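Local coordinates for malonate decarboxylase acyl carrier protein (Pseudomonas fluorescens, PDB 5VIT), which probably serves as the acyl carrier subunit of malonate decarboxylase, holding acetyl and malonyl thioesters on a phosphoribosyl-dephospho-CoA arm during turnover, at residues 4-9 with 54-59; 38-43 with 71-76; 45-50 with 76-81; 26-31 with 83-88. All blocks are in the same frame, centred on the assembly; numbering follows the deposited sequence.

Contact 1: 4-9 with 54-59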
loop_
_atom_site.group_PDB
_atom_site.type_symbol
_atom_site.label_atom_id
_atom_site.label_comp_id
_atom_site.label_asym_id
_atom_site.label_seq_id
_atom_site.Cartn_x
_atom_site.Cartn_y
_atom_site.Cartn_z
ATOM N N LEU B 4 20.075 18.180 17.547
ATOM C CA LEU B 4 20.589 16.952 16.976
ATOM C C LEU B 4 21.085 17.251 15.582
ATOM O O LEU B 4 20.552 18.124 14.902
ATOM C CB LEU B 4 19.501 15.870 16.942
ATOM C CG LEU B 4 18.760 15.571 18.241
ATOM C CD1 LEU B 4 17.510 14.757 17.959
ATOM C CD2 LEU B 4 19.671 14.812 19.190
ATOM N N SER B 5 22.104 16.518 15.157
ATOM C CA SER B 5 22.675 16.700 13.833
ATOM C C SER B 5 22.715 15.383 13.109
ATOM O O SER B 5 23.021 14.356 13.708
ATOM C CB SER B 5 24.082 17.288 13.926
ATOM O OG SER B 5 24.033 18.529 14.601
ATOM N N PHE B 6 22.399 15.407 11.824
ATOM C CA PHE B 6 22.408 14.190 11.031
ATOM C C PHE B 6 23.098 14.480 9.725
ATOM O O PHE B 6 23.129 15.620 9.275
ATOM C CB PHE B 6 20.986 13.671 10.772
ATOM C CG PHE B 6 20.197 13.424 12.025
ATOM C CD1 PHE B 6 19.565 14.470 12.674
ATOM C CD2 PHE B 6 20.096 12.153 12.553
ATOM C CE1 PHE B 6 18.858 14.253 13.830
ATOM C CE2 PHE B 6 19.377 11.925 13.704
ATOM C CZ PHE B 6 18.745 12.981 14.341
ATOM N N GLU B 7 23.648 13.442 9.113
ATOM C CA GLU B 7 24.288 13.604 7.825
ATOM C C GLU B 7 24.087 12.364 6.967
ATOM O O GLU B 7 24.112 11.229 7.448
ATOM C CB GLU B 7 25.771 13.924 8.012
ATOM C CG GLU B 7 26.507 14.147 6.712
ATOM C CD GLU B 7 27.915 14.642 6.936
ATOM O OE1 GLU B 7 28.806 14.255 6.147
ATOM O OE2 GLU B 7 28.122 15.425 7.896
ATOM N N PHE B 8 23.854 12.590 5.686
ATOM C CA PHE B 8 23.518 11.504 4.794
ATOM C C PHE B 8 24.192 11.715 3.474
ATOM O O PHE B 8 24.476 12.857 3.108
ATOM C CB PHE B 8 21.997 11.393 4.613
ATOM C CG PHE B 8 21.289 10.971 5.856
ATOM C CD1 PHE B 8 20.731 11.914 6.704
ATOM C CD2 PHE B 8 21.226 9.629 6.205
ATOM C CE1 PHE B 8 20.109 11.523 7.860
ATOM C CE2 PHE B 8 20.597 9.235 7.364
ATOM C CZ PHE B 8 20.045 10.181 8.193
ATOM N N PRO B 9 24.464 10.611 2.760
ATOM C CA PRO B 9 24.993 10.700 1.398
ATOM C C PRO B 9 23.961 11.332 0.482
ATOM O O PRO B 9 22.787 10.961 0.536
ATOM C CB PRO B 9 25.263 9.236 1.024
ATOM C CG PRO B 9 24.337 8.451 1.906
ATOM C CD PRO B 9 24.300 9.215 3.201
ATOM N N ARG B 54 14.684 7.922 17.035
ATOM C CA ARG B 54 13.453 8.104 16.285
ATOM C C ARG B 54 13.722 8.936 15.010
ATOM O O ARG B 54 13.369 8.518 13.910
ATOM C CB ARG B 54 12.395 8.769 17.174
ATOM C CG ARG B 54 11.107 9.117 16.465
ATOM C CD ARG B 54 10.192 9.979 17.351
ATOM N NE ARG B 54 9.291 9.182 18.190
ATOM C CZ ARG B 54 9.514 8.858 19.463
ATOM N NH1 ARG B 54 10.621 9.271 20.080
ATOM N NH2 ARG B 54 8.617 8.127 20.125
ATOM N N TRP B 55 14.370 10.092 15.164
ATOM C CA TRP B 55 14.682 10.949 14.022
ATOM C C TRP B 55 15.619 10.229 13.041
ATOM O O TRP B 55 15.489 10.364 11.822
ATOM C CB TRP B 55 15.301 12.275 14.490
ATOM C CG TRP B 55 14.299 13.251 15.080
ATOM C CD1 TRP B 55 13.994 13.414 16.401
ATOM C CD2 TRP B 55 13.460 14.173 14.364
ATOM N NE1 TRP B 55 13.034 14.385 16.556
ATOM C CE2 TRP B 55 12.687 14.865 15.321
ATOM C CE3 TRP B 55 13.292 14.485 13.014
ATOM C CZ2 TRP B 55 11.762 15.846 14.967
ATOM C CZ3 TRP B 55 12.379 15.461 12.665
ATOM C CH2 TRP B 55 11.627 16.130 13.634
ATOM N N GLN B 56 16.550 9.448 13.577
ATOM C CA GLN B 56 17.459 8.651 12.756
ATOM C C GLN B 56 16.695 7.665 11.858
ATOM O O GLN B 56 16.943 7.557 10.640
ATOM C CB GLN B 56 18.447 7.892 13.660
ATOM C CG GLN B 56 19.467 7.074 12.906
ATOM C CD GLN B 56 20.341 7.928 12.012
ATOM O OE1 GLN B 56 20.777 9.020 12.401
ATOM N NE2 GLN B 56 20.594 7.443 10.798
ATOM N N HIS B 57 15.765 6.939 12.463
ATOM C CA HIS B 57 14.956 5.991 11.711
ATOM C C HIS B 57 14.148 6.666 10.618
ATOM O O HIS B 57 14.102 6.185 9.490
ATOM C CB HIS B 57 14.018 5.236 12.647
ATOM C CG HIS B 57 14.725 4.265 13.535
ATOM N ND1 HIS B 57 14.489 4.188 14.891
ATOM C CD2 HIS B 57 15.666 3.332 13.258
ATOM C CE1 HIS B 57 15.254 3.246 15.411
ATOM N NE2 HIS B 57 15.977 2.710 14.442
ATOM N N LEU B 58 13.533 7.789 10.970
ATOM C CA LEU B 58 12.688 8.554 10.059
ATOM C C LEU B 58 13.449 8.918 8.773
ATOM O O LEU B 58 13.003 8.620 7.649
ATOM C CB LEU B 58 12.183 9.804 10.792
ATOM C CG LEU B 58 10.979 10.579 10.266
ATOM C CD1 LEU B 58 9.994 9.637 9.663
ATOM C CD2 LEU B 58 10.311 11.310 11.413
ATOM N N PHE B 59 14.621 9.527 8.951
ATOM C CA PHE B 59 15.479 9.912 7.828
ATOM C C PHE B 59 16.014 8.704 7.057
ATOM O O PHE B 59 16.156 8.742 5.833
ATOM C CB PHE B 59 16.658 10.749 8.332
ATOM C CG PHE B 59 16.260 12.070 8.926
ATOM C CD1 PHE B 59 16.863 12.533 10.082
ATOM C CD2 PHE B 59 15.307 12.860 8.316
ATOM C CE1 PHE B 59 16.514 13.753 10.621
ATOM C CE2 PHE B 59 14.954 14.084 8.860
ATOM C CZ PHE B 59 15.556 14.526 10.011
#
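F6 and F59 form a T-shaped aromatic pair. The edge of F59 is turned to one face of the F6 ring, with centroids 5.2 Å apart and planes at 69°. F59 CE1 stands over that face, off centre toward the rim, 3.7 Å from F6 CD1. With CG anti to the carbonyl carbon (chi1 -57°), the F6 ring is set against the helix.

The other apolar contacts extend this pairing both ways along the strand. F6 CZ meets W55 CB at 3.5 Å. F8 CZ abuts F59 CB at 3.4 Å, the two side chains roughly perpendicular. L4 CD1 touches W55 CD1 more loosely, at 4.1 Å.

Q56 is the polar neighbour. Its chain bends at chi2 (61°), which brings OE1 to the edge of the F6 ring, in plane, 3.2 Å from F6 CD2. Its NE2 is near F8 CZ but is hydrogen-bonded to E60. With an alanine in place of F6, the F59 edge would probably lose its aromatic face and a gap would open beside W55 CB.

Strand 4-9 is at one margin of this chain's sheet, next to strand 39-46. Helix 54-59 lies on the sheet, its F59 also touching I42, while W55 and L58 pack on V85 of helix 82-96.

Contact 2: 38-43 with 71-76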
loop_
_atom_site.group_PDB
_atom_site.type_symbol
_atom_site.label_atom_id
_atom_site.label_comp_id
_atom_site.label_asym_id
_atom_site.label_seq_id
_atom_site.Cartn_x
_atom_site.Cartn_y
_atom_site.Cartn_z
ATOM N N GLY B 38 27.314 15.682 -2.626
ATOM C CA GLY B 38 27.560 14.424 -1.951
ATOM C C GLY B 38 27.050 14.335 -0.515
ATOM O O GLY B 38 27.086 13.257 0.090
ATOM N N LYS B 39 26.565 15.450 0.030
ATOM C CA LYS B 39 26.238 15.512 1.451
ATOM C C LYS B 39 24.905 16.218 1.775
ATOM O O LYS B 39 24.577 17.268 1.226
ATOM C CB LYS B 39 27.376 16.204 2.194
ATOM C CG LYS B 39 27.410 15.915 3.665
ATOM C CD LYS B 39 28.458 16.766 4.368
ATOM C CE LYS B 39 29.851 16.470 3.861
ATOM N NZ LYS B 39 30.857 17.203 4.676
ATOM N N LEU B 40 24.138 15.618 2.672
ATOM C CA LEU B 40 22.913 16.222 3.173
ATOM C C LEU B 40 23.060 16.413 4.665
ATOM O O LEU B 40 23.159 15.427 5.405
ATOM C CB LEU B 40 21.707 15.344 2.875
ATOM C CG LEU B 40 20.370 15.793 3.463
ATOM C CD1 LEU B 40 19.760 16.918 2.645
ATOM C CD2 LEU B 40 19.426 14.617 3.520
ATOM N N SER B 41 23.090 17.671 5.102
ATOM C CA SER B 41 23.268 17.993 6.520
ATOM C C SER B 41 21.955 18.431 7.138
ATOM O O SER B 41 21.322 19.353 6.649
ATOM C CB SER B 41 24.318 19.098 6.708
ATOM O OG SER B 41 25.618 18.624 6.413
ATOM N N ILE B 42 21.560 17.777 8.224
ATOM C CA ILE B 42 20.290 18.075 8.872
ATOM C C ILE B 42 20.503 18.428 10.332
ATOM O O ILE B 42 21.148 17.687 11.083
ATOM C CB ILE B 42 19.306 16.893 8.788
ATOM C CG1 ILE B 42 19.041 16.506 7.327
ATOM C CG2 ILE B 42 18.013 17.234 9.523
ATOM C CD1 ILE B 42 18.328 15.169 7.153
ATOM N N GLN B 43 19.968 19.580 10.713
ATOM C CA GLN B 43 19.947 20.016 12.097
ATOM C C GLN B 43 18.511 19.954 12.604
ATOM O O GLN B 43 17.605 20.471 11.949
ATOM C CB GLN B 43 20.492 21.432 12.208
ATOM C CG GLN B 43 20.709 21.904 13.608
ATOM C CD GLN B 43 22.129 21.686 14.053
ATOM O OE1 GLN B 43 22.891 20.929 13.425
ATOM N NE2 GLN B 43 22.516 22.377 15.121
ATOM N N LEU B 71 21.446 19.108 0.350
ATOM C CA LEU B 71 20.739 20.240 0.924
ATOM C C LEU B 71 21.243 20.529 2.317
ATOM O O LEU B 71 21.900 19.695 2.945
ATOM C CB LEU B 71 19.232 19.981 0.969
ATOM C CG LEU B 71 18.460 19.815 -0.338
ATOM C CD1 LEU B 71 17.030 19.453 -0.040
ATOM C CD2 LEU B 71 18.515 21.090 -1.155
ATOM N N LEU B 72 20.933 21.734 2.780
ATOM C CA LEU B 72 21.082 22.114 4.176
ATOM C C LEU B 72 19.677 22.170 4.735
ATOM O O LEU B 72 18.839 22.925 4.241
ATOM C CB LEU B 72 21.783 23.465 4.323
ATOM C CG LEU B 72 23.305 23.530 4.458
ATOM C CD1 LEU B 72 23.980 22.461 3.649
ATOM C CD2 LEU B 72 23.825 24.895 4.052
ATOM N N ILE B 73 19.398 21.342 5.734
ATOM C CA ILE B 73 18.043 21.278 6.255
ATOM C C ILE B 73 18.068 21.640 7.710
ATOM O O ILE B 73 18.817 21.060 8.503
ATOM C CB ILE B 73 17.403 19.887 6.066
ATOM C CG1 ILE B 73 17.150 19.615 4.581
ATOM C CG2 ILE B 73 16.080 19.797 6.829
ATOM C CD1 ILE B 73 16.404 18.317 4.317
ATOM N N ASP B 74 17.262 22.634 8.048
ATOM C CA ASP B 74 17.118 23.060 9.427
ATOM C C ASP B 74 15.673 22.821 9.879
ATOM O O ASP B 74 14.713 23.294 9.256
ATOM C CB ASP B 74 17.513 24.526 9.568
ATOM C CG ASP B 74 18.032 24.860 10.948
ATOM O OD1 ASP B 74 17.802 24.064 11.893
ATOM O OD2 ASP B 74 18.654 25.936 11.088
ATOM N N ILE B 75 15.529 22.063 10.957
ATOM C CA ILE B 75 14.217 21.686 11.447
ATOM C C ILE B 75 13.993 22.261 12.836
ATOM O O ILE B 75 14.874 22.175 13.694
ATOM C CB ILE B 75 14.058 20.154 11.478
ATOM C CG1 ILE B 75 13.991 19.602 10.055
ATOM C CG2 ILE B 75 12.829 19.753 12.280
ATOM C CD1 ILE B 75 14.042 18.109 9.990
ATOM N N HIS B 76 12.823 22.867 13.042
ATOM C CA HIS B 76 12.408 23.319 14.367
ATOM C C HIS B 76 11.102 22.642 14.681
ATOM O O HIS B 76 10.058 22.997 14.123
ATOM C CB HIS B 76 12.273 24.852 14.430
ATOM C CG HIS B 76 13.527 25.583 14.056
ATOM N ND1 HIS B 76 13.571 26.524 13.048
ATOM C CD2 HIS B 76 14.788 25.506 14.555
ATOM C CE1 HIS B 76 14.801 26.996 12.940
ATOM N NE2 HIS B 76 15.561 26.388 13.837
#
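I42 and I73 form the apolar centre, side by side and pointing the same way. I42 CG1 lies 4.0 Å from I73 CB. The two strands are the parallel pair of a beta-alpha-beta unit, with helix 52-62 as the crossover between them. Both isoleucines hold CG1 anti to the carbonyl carbon, beside the backbone N (both chi1 near -60°), which keeps their branches aligned.

L40 carries the apolar row toward one end. Its CD1 sits 3.5 Å from L71 CB and also reaches I73 CD1. At the other end I42 CG2 meets I75 CD1 at 4.1 Å. Two helices add to this layer: F59 of helix 52-62 packs on I75, and F93 of helix 82-96 on L71 and I73.

The backbones are joined by four hydrogen bonds in the usual parallel pattern. S41 and Q43 each use both N and O, reaching L71 O, I73 N, I73 O and I75 N in turn. The bond from Q43 N to I73 O is 2.9 Å and nearly straight, at 171°. I42 CA adds a CA-H...O contact to I73 O.

The other face of the sheet is more polar, with S41, Q43 and D74 on it beside L72. Q43 and D74 run alongside each other, their amide and carboxylate planes 90° apart. The Q43 amide looks to the neighbouring strand, where its OE1 is hydrogen-bonded to S5 OG. At this edge D74 OD1 lies 3.8 Å from Q43 CB.

Contact 3: 45-50 with 76-81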
loop_
_atom_site.group_PDB
_atom_site.type_symbol
_atom_site.label_atom_id
_atom_site.label_comp_id
_atom_site.label_asym_id
_atom_site.label_seq_id
_atom_site.Cartn_x
_atom_site.Cartn_y
_atom_site.Cartn_z
ATOM N N GLN B 45 16.060 20.770 15.968
ATOM C CA GLN B 45 15.789 21.253 17.310
ATOM C C GLN B 45 14.382 20.816 17.650
ATOM O O GLN B 45 13.433 21.136 16.917
ATOM C CB GLN B 45 15.931 22.763 17.389
ATOM C CG GLN B 45 16.946 23.210 18.383
ATOM C CD GLN B 45 17.335 24.661 18.197
ATOM O OE1 GLN B 45 16.836 25.340 17.298
ATOM N NE2 GLN B 45 18.241 25.142 19.044
ATOM N N THR B 46 14.239 20.060 18.735
ATOM C CA THR B 46 12.950 19.453 19.048
ATOM C C THR B 46 12.651 19.607 20.535
ATOM O O THR B 46 13.551 19.586 21.359
ATOM C CB THR B 46 12.903 17.934 18.619
ATOM O OG1 THR B 46 11.597 17.394 18.853
ATOM C CG2 THR B 46 13.930 17.105 19.395
ATOM N N SER B 47 11.380 19.786 20.859
ATOM C CA SER B 47 10.929 19.870 22.240
ATOM C C SER B 47 10.932 18.521 22.959
ATOM O O SER B 47 10.911 18.466 24.187
ATOM C CB SER B 47 9.518 20.446 22.281
ATOM O OG SER B 47 8.659 19.705 21.430
ATOM N N VAL B 48 10.916 17.442 22.180
ATOM C CA VAL B 48 10.855 16.085 22.709
ATOM C C VAL B 48 12.249 15.512 23.011
ATOM O O VAL B 48 13.052 15.286 22.098
ATOM C CB VAL B 48 10.161 15.146 21.727
ATOM C CG1 VAL B 48 9.895 13.791 22.393
ATOM C CG2 VAL B 48 8.871 15.770 21.212
ATOM N N ASN B 49 12.527 15.275 24.291
ATOM C CA ASN B 49 13.822 14.749 24.718
ATOM C C ASN B 49 13.950 13.259 24.440
ATOM O O ASN B 49 12.958 12.537 24.476
ATOM C CB ASN B 49 14.039 15.004 26.210
ATOM C CG ASN B 49 14.048 16.476 26.558
ATOM O OD1 ASN B 49 14.791 17.268 25.974
ATOM N ND2 ASN B 49 13.211 16.855 27.519
ATOM N N GLY B 50 15.175 12.814 24.163
ATOM C CA GLY B 50 15.463 11.408 23.946
ATOM C C GLY B 50 14.875 10.814 22.675
ATOM O O GLY B 50 14.568 9.614 22.617
ATOM N N HIS B 76 12.823 22.867 13.042
ATOM C CA HIS B 76 12.408 23.319 14.367
ATOM C C HIS B 76 11.102 22.642 14.681
ATOM O O HIS B 76 10.058 22.997 14.123
ATOM C CB HIS B 76 12.273 24.852 14.430
ATOM C CG HIS B 76 13.527 25.583 14.056
ATOM N ND1 HIS B 76 13.571 26.524 13.048
ATOM C CD2 HIS B 76 14.788 25.506 14.555
ATOM C CE1 HIS B 76 14.801 26.996 12.940
ATOM N NE2 HIS B 76 15.561 26.388 13.837
ATOM N N ASP B 77 11.171 21.649 15.561
ATOM C CA ASP B 77 10.029 20.818 15.893
ATOM C C ASP B 77 9.486 21.032 17.307
ATOM O O ASP B 77 10.228 21.012 18.290
ATOM C CB ASP B 77 10.383 19.338 15.726
ATOM C CG ASP B 77 9.335 18.439 16.330
ATOM O OD1 ASP B 77 8.317 18.219 15.659
ATOM O OD2 ASP B 77 9.502 17.977 17.482
ATOM N N PHE B 78 8.171 21.205 17.390
ATOM C CA PHE B 78 7.458 21.349 18.659
ATOM C C PHE B 78 6.557 20.113 18.848
ATOM O O PHE B 78 5.340 20.225 19.020
ATOM C CB PHE B 78 6.644 22.663 18.655
ATOM C CG PHE B 78 6.128 23.104 20.005
ATOM C CD1 PHE B 78 6.319 22.336 21.153
ATOM C CD2 PHE B 78 5.433 24.311 20.118
ATOM C CE1 PHE B 78 5.834 22.757 22.386
ATOM C CE2 PHE B 78 4.932 24.737 21.348
ATOM C CZ PHE B 78 5.139 23.961 22.486
ATOM N N GLY B 79 7.156 18.932 18.782
ATOM C CA GLY B 79 6.435 17.706 19.109
ATOM C C GLY B 79 5.492 17.130 18.062
ATOM O O GLY B 79 4.488 16.502 18.397
ATOM N N ALA B 80 5.806 17.336 16.789
ATOM C CA ALA B 80 5.044 16.723 15.722
ATOM C C ALA B 80 5.163 15.189 15.795
ATOM O O ALA B 80 6.190 14.677 16.225
ATOM C CB ALA B 80 5.522 17.234 14.380
ATOM N N THR B 81 4.118 14.465 15.390
ATOM C CA THR B 81 4.236 13.018 15.230
ATOM C C THR B 81 5.181 12.722 14.060
ATOM O O THR B 81 5.362 13.564 13.181
ATOM C CB THR B 81 2.880 12.362 14.958
ATOM O OG1 THR B 81 2.312 12.936 13.769
ATOM C CG2 THR B 81 1.939 12.565 16.138
#
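The H76 ring has Q45 OE1 at its edge, near the ring plane, 3.4 Å from H76 CD2. The two side chains run alongside each other, with amide and ring planes 40° apart. H76 ND1 is hydrogen-bonded to E29 OE1 of strand 27-34. The F78 ring is also met at its edge: S47 OG lies near its plane, 3.5 Å from F78 CD1.

The D77 carboxylate is the polar hub. T46 OG1 donates to D77 OD2 at 2.6 Å, on the anti side and 19° out of the carboxylate plane. With chi1 at -176° the T46 hydroxyl points away from its backbone N and lies alongside the aspartate. G79 N gives OD2 a second bond from above the plane. A80 N donates to D77 OD1 on the syn side, at 2.9 Å. Both carboxylate oxygens are thus engaged. A leucine in place of D77 would probably leave T46 OG1 and the G79 and A80 amides without this acceptor, and the turn freer to move.

Between the backbones, D77 N donates to Q45 O at 2.7 Å and S47 N to D77 O at 3.1 Å. V48 CG2 packs on G79 CA. T81 beyond the turn caps helix 82-96, its OG1 bonded to V84 N.

W55 lies against both T46 and D77. The arrangement is an Asx turn closing the C-terminal end of the parallel strand pair of a beta-alpha-beta unit, where strand 71-78 hands over to helix 82-96.

Contact 4: 26-31 with 83-88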
loop_
_atom_site.group_PDB
_atom_site.type_symbol
_atom_site.label_atom_id
_atom_site.label_comp_id
_atom_site.label_asym_id
_atom_site.label_seq_id
_atom_site.Cartn_x
_atom_site.Cartn_y
_atom_site.Cartn_z
ATOM N N GLY B 26 2.777 20.442 18.280
ATOM C CA GLY B 26 2.376 19.300 17.483
ATOM C C GLY B 26 2.726 19.475 16.020
ATOM O O GLY B 26 2.234 18.746 15.156
ATOM N N ASP B 27 3.587 20.445 15.741
ATOM C CA ASP B 27 3.972 20.761 14.364
ATOM C C ASP B 27 5.459 21.116 14.300
ATOM O O ASP B 27 6.126 21.188 15.333
ATOM C CB ASP B 27 3.107 21.916 13.818
ATOM C CG ASP B 27 3.067 21.955 12.298
ATOM O OD1 ASP B 27 2.371 22.837 11.741
ATOM O OD2 ASP B 27 3.732 21.115 11.655
ATOM N N LEU B 28 5.968 21.341 13.091
ATOM C CA LEU B 28 7.365 21.730 12.901
ATOM C C LEU B 28 7.491 22.614 11.670
ATOM O O LEU B 28 6.637 22.566 10.783
ATOM C CB LEU B 28 8.264 20.497 12.737
ATOM C CG LEU B 28 8.151 19.752 11.399
ATOM C CD1 LEU B 28 9.329 18.815 11.215
ATOM C CD2 LEU B 28 6.798 18.954 11.270
ATOM N N GLU B 29 8.557 23.406 11.602
ATOM C CA GLU B 29 8.913 24.052 10.340
ATOM C C GLU B 29 10.182 23.416 9.801
ATOM O O GLU B 29 10.991 22.903 10.563
ATOM C CB GLU B 29 9.114 25.562 10.502
ATOM C CG GLU B 29 10.391 25.937 11.263
ATOM C CD GLU B 29 10.553 27.449 11.452
ATOM O OE1 GLU B 29 11.544 27.866 12.098
ATOM O OE2 GLU B 29 9.694 28.219 10.953
ATOM N N VAL B 30 10.355 23.446 8.486
ATOM C CA VAL B 30 11.546 22.894 7.877
ATOM C C VAL B 30 12.105 23.906 6.875
ATOM O O VAL B 30 11.395 24.360 5.974
ATOM C CB VAL B 30 11.259 21.528 7.181
ATOM C CG1 VAL B 30 12.505 21.001 6.516
ATOM C CG2 VAL B 30 10.752 20.497 8.196
ATOM N N LEU B 31 13.368 24.280 7.062
ATOM C CA LEU B 31 14.071 25.143 6.115
ATOM C C LEU B 31 14.916 24.255 5.218
ATOM O O LEU B 31 15.632 23.387 5.714
ATOM C CB LEU B 31 14.973 26.154 6.832
ATOM C CG LEU B 31 14.492 27.342 7.677
ATOM C CD1 LEU B 31 14.034 28.474 6.788
ATOM C CD2 LEU B 31 13.426 26.965 8.699
ATOM N N GLY B 83 4.592 10.884 11.640
ATOM C CA GLY B 83 3.734 11.033 10.483
ATOM C C GLY B 83 3.681 12.453 9.949
ATOM O O GLY B 83 3.850 12.673 8.745
ATOM N N VAL B 84 3.447 13.421 10.833
ATOM C CA VAL B 84 3.448 14.828 10.426
ATOM C C VAL B 84 4.839 15.244 9.933
ATOM O O VAL B 84 4.957 15.909 8.906
ATOM C CB VAL B 84 3.003 15.761 11.577
ATOM C CG1 VAL B 84 3.229 17.244 11.214
ATOM C CG2 VAL B 84 1.533 15.506 11.932
ATOM N N VAL B 85 5.881 14.834 10.661
ATOM C CA VAL B 85 7.260 15.140 10.277
ATOM C C VAL B 85 7.568 14.637 8.855
ATOM O O VAL B 85 8.033 15.396 8.001
ATOM C CB VAL B 85 8.292 14.517 11.257
ATOM C CG1 VAL B 85 9.692 14.750 10.748
ATOM C CG2 VAL B 85 8.129 15.074 12.669
ATOM N N ARG B 86 7.296 13.360 8.605
ATOM C CA ARG B 86 7.527 12.787 7.282
ATOM C C ARG B 86 6.802 13.566 6.176
ATOM O O ARG B 86 7.401 13.913 5.160
ATOM C CB ARG B 86 7.096 11.321 7.243
ATOM C CG ARG B 86 7.201 10.765 5.841
ATOM C CD ARG B 86 6.926 9.280 5.738
ATOM N NE ARG B 86 6.939 8.911 4.328
ATOM C CZ ARG B 86 6.575 7.725 3.853
ATOM N NH1 ARG B 86 6.146 6.767 4.672
ATOM N NH2 ARG B 86 6.634 7.506 2.549
ATOM N N LEU B 87 5.517 13.853 6.393
ATOM C CA LEU B 87 4.707 14.561 5.404
ATOM C C LEU B 87 5.277 15.945 5.056
ATOM O O LEU B 87 5.353 16.319 3.889
ATOM C CB LEU B 87 3.272 14.693 5.911
ATOM C CG LEU B 87 2.213 15.054 4.875
ATOM C CD1 LEU B 87 2.208 14.034 3.727
ATOM C CD2 LEU B 87 0.845 15.130 5.541
ATOM N N ARG B 88 5.679 16.697 6.074
ATOM C CA ARG B 88 6.287 18.009 5.861
ATOM C C ARG B 88 7.629 17.982 5.153
ATOM O O ARG B 88 7.913 18.848 4.326
ATOM C CB ARG B 88 6.456 18.720 7.185
ATOM C CG ARG B 88 5.159 19.298 7.609
ATOM C CD ARG B 88 5.395 20.441 8.505
ATOM N NE ARG B 88 4.478 21.526 8.227
ATOM C CZ ARG B 88 3.194 21.525 8.539
ATOM N NH1 ARG B 88 2.658 20.459 9.122
ATOM N NH2 ARG B 88 2.448 22.596 8.261
#
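R88 leans on L28 along most of its chain. Its CB is 4.1 Å from L28 CD2, and its CG is about as near. CD comes closest to the leucine, 3.4 Å from both L28 CD2 and L28 O. The leucine and the arginine point opposite ways as they pass. The arginine bends at chi3 (140°). NE passes near L28 O, and the guanidinium group comes against D27.

At the tip, R88 NH1 lies 2.8 Å from D27 OD2. The aspartate sits over one face of the guanidinium, with the planes of the two groups 66° apart. D27 OD2 also accepts from L28 N at 2.7 Å, from above the carboxylate plane, which helps to fix the aspartate.

Beside this pair, L28 CD2 packs on V84 CG1 at 4.0 Å and L28 CD1 on V85 CG1 at 4.1 Å. V84 also faces V236 of the MdcA chain.

Strand 27-31 and helix 83-88 run 25° apart; the helix packs on W55 through V85, while L28 rests on I75. G26 follows S25, the predicted site of the prosthetic group, which is absent here. D27 and R88 form a salt bridge without a directed N-H bond, so their attraction is probably mainly electrostatic.

Overall arrangement
The four contacts share one mixed sheet, with helices 52-62 and 82-96 packed on it. Contacts 2 and 3 follow the same strand pair, share H76 and have centres about 16 Å apart; I75 O and Q45 N, 2.9 Å apart, continue the ladder. Contact 1 adds strand 2-9, with F6 N 2.7 Å from I42 O. Contact 4 adds strand 27-34, with D74 O 2.8 Å from L31 N. Between the helices, W55 CZ3 of contact 1 meets V85 CG1 of contact 4 at 3.4 Å. Contacts 3 and 4, centres about 10 Å apart, lie nearest the predicted attachment serine, S25: F78 touches it.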